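Local coordinates for protein pollen receptor-like kinase 3 (Arabidopsis thaliana, PDB 5WLS) that probably acts as a pollen membrane receptor kinase, with a leucine-rich-repeat extracellular domain that resembles SERK co-receptors, at residues E153-L167 against L174-N187. Numbering follows the deposited sequence.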
# COMPACT_ATOMS: atom_id res chain seq x y z
N GLU A 153 15.57 -10.99 -5.99
CA GLU A 153 15.80 -11.30 -4.59
C GLU A 153 15.08 -10.31 -3.69
O GLU A 153 14.82 -9.16 -4.07
CB GLU A 153 17.30 -11.28 -4.27
CG GLU A 153 18.12 -12.32 -5.01
CD GLU A 153 19.60 -12.18 -4.74
OE1 GLU A 153 20.32 -11.61 -5.59
OE2 GLU A 153 20.06 -12.65 -3.67
N ILE A 154 14.76 -10.76 -2.49
CA ILE A 154 14.12 -9.90 -1.49
C ILE A 154 15.18 -8.98 -0.89
O ILE A 154 16.24 -9.48 -0.46
CB ILE A 154 13.44 -10.73 -0.42
CG1 ILE A 154 12.37 -11.64 -1.04
CG2 ILE A 154 12.82 -9.83 0.64
CD1 ILE A 154 11.92 -12.77 -0.14
N PRO A 155 14.96 -7.67 -0.84
CA PRO A 155 15.95 -6.79 -0.24
C PRO A 155 16.11 -7.07 1.24
O PRO A 155 15.18 -7.57 1.89
CB PRO A 155 15.37 -5.38 -0.49
CG PRO A 155 14.42 -5.55 -1.62
CD PRO A 155 13.84 -6.92 -1.45
N PRO A 156 17.27 -6.77 1.81
CA PRO A 156 17.44 -6.98 3.26
C PRO A 156 16.63 -5.97 4.05
O PRO A 156 16.35 -4.86 3.59
CB PRO A 156 18.95 -6.77 3.47
CG PRO A 156 19.35 -5.87 2.35
CD PRO A 156 18.50 -6.27 1.17
N LEU A 157 16.25 -6.37 5.26
CA LEU A 157 15.50 -5.51 6.16
C LEU A 157 16.45 -4.88 7.16
O LEU A 157 17.27 -5.57 7.77
CB LEU A 157 14.40 -6.31 6.87
CG LEU A 157 13.59 -5.60 7.96
CD1 LEU A 157 12.70 -4.52 7.37
CD2 LEU A 157 12.74 -6.63 8.67
N THR A 158 16.33 -3.57 7.33
CA THR A 158 17.27 -2.83 8.17
C THR A 158 17.08 -3.18 9.64
O THR A 158 15.96 -3.34 10.13
CB THR A 158 17.09 -1.32 7.96
OG1 THR A 158 17.96 -0.61 8.85
CG2 THR A 158 15.65 -0.91 8.21
N ASP A 159 18.21 -3.32 10.35
CA ASP A 159 18.16 -3.57 11.79
C ASP A 159 17.43 -2.47 12.54
O ASP A 159 17.00 -2.69 13.68
CB ASP A 159 19.57 -3.74 12.36
CG ASP A 159 20.20 -5.06 11.98
OD1 ASP A 159 19.45 -6.04 11.75
OD2 ASP A 159 21.44 -5.12 11.91
N GLY A 160 17.29 -1.29 11.94
CA GLY A 160 16.57 -0.21 12.58
C GLY A 160 15.09 -0.48 12.75
O GLY A 160 14.43 0.19 13.55
N ASN A 161 14.55 -1.44 12.00
CA ASN A 161 13.16 -1.83 12.16
C ASN A 161 13.04 -2.78 13.35
O ASN A 161 13.71 -3.82 13.38
CB ASN A 161 12.62 -2.48 10.89
CG ASN A 161 11.13 -2.79 10.95
OD1 ASN A 161 10.64 -3.35 11.93
ND2 ASN A 161 10.41 -2.41 9.90
N LYS A 162 12.19 -2.43 14.31
CA LYS A 162 11.91 -3.28 15.46
C LYS A 162 10.42 -3.54 15.63
O LYS A 162 10.00 -3.98 16.71
CB LYS A 162 12.48 -2.66 16.75
CG LYS A 162 14.00 -2.77 16.91
CD LYS A 162 14.76 -1.74 16.08
CE LYS A 162 16.19 -1.58 16.58
NZ LYS A 162 17.08 -2.66 16.08
N VAL A 163 9.61 -3.29 14.61
CA VAL A 163 8.16 -3.30 14.77
C VAL A 163 7.45 -4.17 13.73
O VAL A 163 6.25 -4.43 13.86
CB VAL A 163 7.60 -1.87 14.74
CG1 VAL A 163 8.10 -1.07 15.93
CG2 VAL A 163 7.98 -1.19 13.43
N LEU A 164 8.17 -4.60 12.70
CA LEU A 164 7.54 -5.42 11.67
C LEU A 164 7.03 -6.73 12.26
O LEU A 164 7.82 -7.57 12.68
CB LEU A 164 8.50 -5.71 10.51
CG LEU A 164 7.89 -6.51 9.35
CD1 LEU A 164 7.11 -5.59 8.41
CD2 LEU A 164 8.94 -7.30 8.59
N LYS A 165 5.71 -6.90 12.31
CA LYS A 165 5.12 -8.10 12.88
C LYS A 165 4.43 -8.99 11.86
O LYS A 165 4.13 -10.15 12.18
CB LYS A 165 4.11 -7.74 13.99
CG LYS A 165 3.04 -6.73 13.59
CD LYS A 165 1.86 -6.81 14.55
CE LYS A 165 0.66 -6.03 14.03
NZ LYS A 165 0.71 -4.59 14.43
N SER A 166 4.17 -8.50 10.65
CA SER A 166 3.47 -9.30 9.64
C SER A 166 4.03 -8.97 8.27
O SER A 166 3.94 -7.82 7.81
CB SER A 166 1.96 -9.04 9.69
OG SER A 166 1.32 -9.65 8.58
N LEU A 167 4.59 -9.98 7.61
CA LEU A 167 5.15 -9.87 6.27
C LEU A 167 4.60 -11.02 5.44
O LEU A 167 4.78 -12.19 5.80
CB LEU A 167 6.68 -9.92 6.31
CG LEU A 167 7.36 -9.96 4.94
CD1 LEU A 167 7.16 -8.63 4.23
CD2 LEU A 167 8.83 -10.32 5.05
N LEU A 174 9.63 -14.71 -6.52
CA LEU A 174 10.89 -14.25 -5.96
C LEU A 174 11.93 -15.37 -5.99
O LEU A 174 11.60 -16.56 -6.04
CB LEU A 174 10.67 -13.74 -4.53
CG LEU A 174 9.71 -12.56 -4.42
CD1 LEU A 174 9.12 -12.44 -3.02
CD2 LEU A 174 10.40 -11.26 -4.83
N GLU A 175 13.21 -14.99 -5.93
CA GLU A 175 14.29 -15.88 -6.34
C GLU A 175 15.26 -16.22 -5.22
O GLU A 175 15.44 -17.40 -4.92
CB GLU A 175 15.04 -15.27 -7.53
CG GLU A 175 14.17 -15.12 -8.76
CD GLU A 175 14.88 -14.41 -9.89
OE1 GLU A 175 14.40 -13.33 -10.31
OE2 GLU A 175 15.94 -14.90 -10.34
N GLY A 176 15.92 -15.24 -4.61
CA GLY A 176 17.14 -15.56 -3.89
C GLY A 176 16.99 -16.33 -2.59
O GLY A 176 15.95 -16.94 -2.32
N GLU A 177 18.05 -16.31 -1.79
CA GLU A 177 17.94 -16.74 -0.40
C GLU A 177 17.03 -15.77 0.33
O GLU A 177 17.14 -14.55 0.15
CB GLU A 177 19.32 -16.76 0.26
CG GLU A 177 19.31 -17.19 1.72
CD GLU A 177 20.61 -16.86 2.43
OE1 GLU A 177 21.24 -17.78 2.99
OE2 GLU A 177 21.04 -15.68 2.36
N ILE A 178 16.13 -16.29 1.15
CA ILE A 178 15.35 -15.37 1.98
C ILE A 178 16.28 -14.69 2.97
O ILE A 178 17.06 -15.37 3.66
CB ILE A 178 14.21 -16.10 2.69
CG1 ILE A 178 13.08 -16.35 1.69
CG2 ILE A 178 13.71 -15.31 3.89
CD1 ILE A 178 11.90 -17.06 2.27
N PRO A 179 16.27 -13.36 3.06
CA PRO A 179 17.24 -12.66 3.92
C PRO A 179 17.11 -13.09 5.37
O PRO A 179 16.01 -13.15 5.92
CB PRO A 179 16.87 -11.18 3.72
CG PRO A 179 16.14 -11.13 2.42
CD PRO A 179 15.39 -12.43 2.34
N ILE A 180 18.25 -13.40 5.99
CA ILE A 180 18.23 -13.77 7.40
C ILE A 180 17.91 -12.58 8.29
O ILE A 180 17.51 -12.77 9.45
CB ILE A 180 19.56 -14.42 7.83
CG1 ILE A 180 20.71 -13.43 7.74
CG2 ILE A 180 19.84 -15.66 6.99
CD1 ILE A 180 21.99 -13.94 8.37
N THR A 181 18.07 -11.35 7.79
CA THR A 181 17.54 -10.18 8.50
C THR A 181 16.05 -10.33 8.76
O THR A 181 15.53 -9.77 9.74
CB THR A 181 17.82 -8.90 7.71
OG1 THR A 181 17.58 -9.12 6.32
CG2 THR A 181 19.27 -8.47 7.90
N ILE A 182 15.34 -11.06 7.91
CA ILE A 182 13.91 -11.30 8.10
C ILE A 182 13.67 -12.59 8.89
O ILE A 182 12.91 -12.60 9.86
CB ILE A 182 13.19 -11.36 6.74
CG1 ILE A 182 13.21 -9.99 6.06
CG2 ILE A 182 11.76 -11.85 6.91
CD1 ILE A 182 12.79 -10.04 4.60
N SER A 183 14.33 -13.68 8.50
CA SER A 183 13.99 -14.99 9.03
C SER A 183 14.48 -15.20 10.46
O SER A 183 13.95 -16.08 11.15
CB SER A 183 14.55 -16.09 8.12
OG SER A 183 15.95 -15.95 7.95
N ASP A 184 15.47 -14.44 10.92
CA ASP A 184 15.92 -14.59 12.30
C ASP A 184 14.93 -14.02 13.31
O ASP A 184 14.99 -14.39 14.49
CB ASP A 184 17.27 -13.89 12.51
CG ASP A 184 18.44 -14.72 12.01
OD1 ASP A 184 18.28 -15.95 11.86
OD2 ASP A 184 19.53 -14.15 11.80
N ARG A 185 14.02 -13.15 12.88
CA ARG A 185 13.18 -12.42 13.82
C ARG A 185 12.14 -13.35 14.45
O ARG A 185 11.50 -14.14 13.75
CB ARG A 185 12.52 -11.24 13.12
CG ARG A 185 13.53 -10.32 12.45
CD ARG A 185 12.85 -9.18 11.73
NE ARG A 185 13.81 -8.15 11.33
CZ ARG A 185 13.82 -6.91 11.80
NH1 ARG A 185 12.93 -6.51 12.69
NH2 ARG A 185 14.74 -6.05 11.36
N LYS A 186 11.98 -13.24 15.77
CA LYS A 186 11.17 -14.16 16.55
C LYS A 186 9.77 -13.64 16.85
O LYS A 186 8.99 -14.33 17.51
CB LYS A 186 11.88 -14.49 17.87
N ASN A 187 9.43 -12.44 16.37
CA ASN A 187 8.11 -11.86 16.59
C ASN A 187 7.41 -11.55 15.27
O ASN A 187 6.52 -10.69 15.22
CB ASN A 187 8.21 -10.59 17.45
CG ASN A 187 9.23 -9.60 16.91
OD1 ASN A 187 9.77 -9.78 15.81
ND2 ASN A 187 9.50 -8.55 17.68
O HOH W 1 16.87 -6.60 10.19
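Glu153 and Gly176 start the pairing with CA atoms 4.5 Å apart, and from there the two segments run the same way, as successive turns of a leucine-rich-repeat solenoid, to Lys165 beside Asn187. Gly176 lets the Glu153 side chain lie across its backbone, Glu153 CG to Gly176 CA 3.6 Å. Next along, Ile154 reaches into the interior: its CD1 lies alongside Ile178, its CG1 crosses Leu174, and its CG2 meets Ile182 CD1 at 4.0 Å. Ile182 also touches Leu157 CB and Leu167 CD2, so the short helix that starts after Pro179 packs against the aliphatic core of the preceding turn. One residue earlier, Thr181 OG1 accepts a nearly straight bond from Leu157 N (3.2 Å, 165°); a chi1 of 42° sets that hydroxyl between its own backbone N and carbonyl carbon.

Arg185 carries the polar part of the contact, near the end of the pairing. Its chain, extended as far as NE, sets the guanidinium against Leu157 CD2, which lies over one face, offset toward the rim. Asn161 O lies in the guanidinium plane and takes both Arg185 NH1 (2.9 Å) and Arg185 NH2 (3.2 Å), while Arg185 NE turns back to Thr181 O at 2.8 Å. With an alanine in place of Arg185, Asn161 O and Thr181 O are likely to lose these donors, and the Leu157 methyl its flat cover. Asn161 OD1 meanwhile receives Val163 N and Leu164 N, and its ND2 bonds Leu137 O and Leu140 O of the turn before. One arginine thus satisfies carbonyls of two neighbouring turns, its in-plane bonds fixing the guanidinium's rotation beside the apolar core.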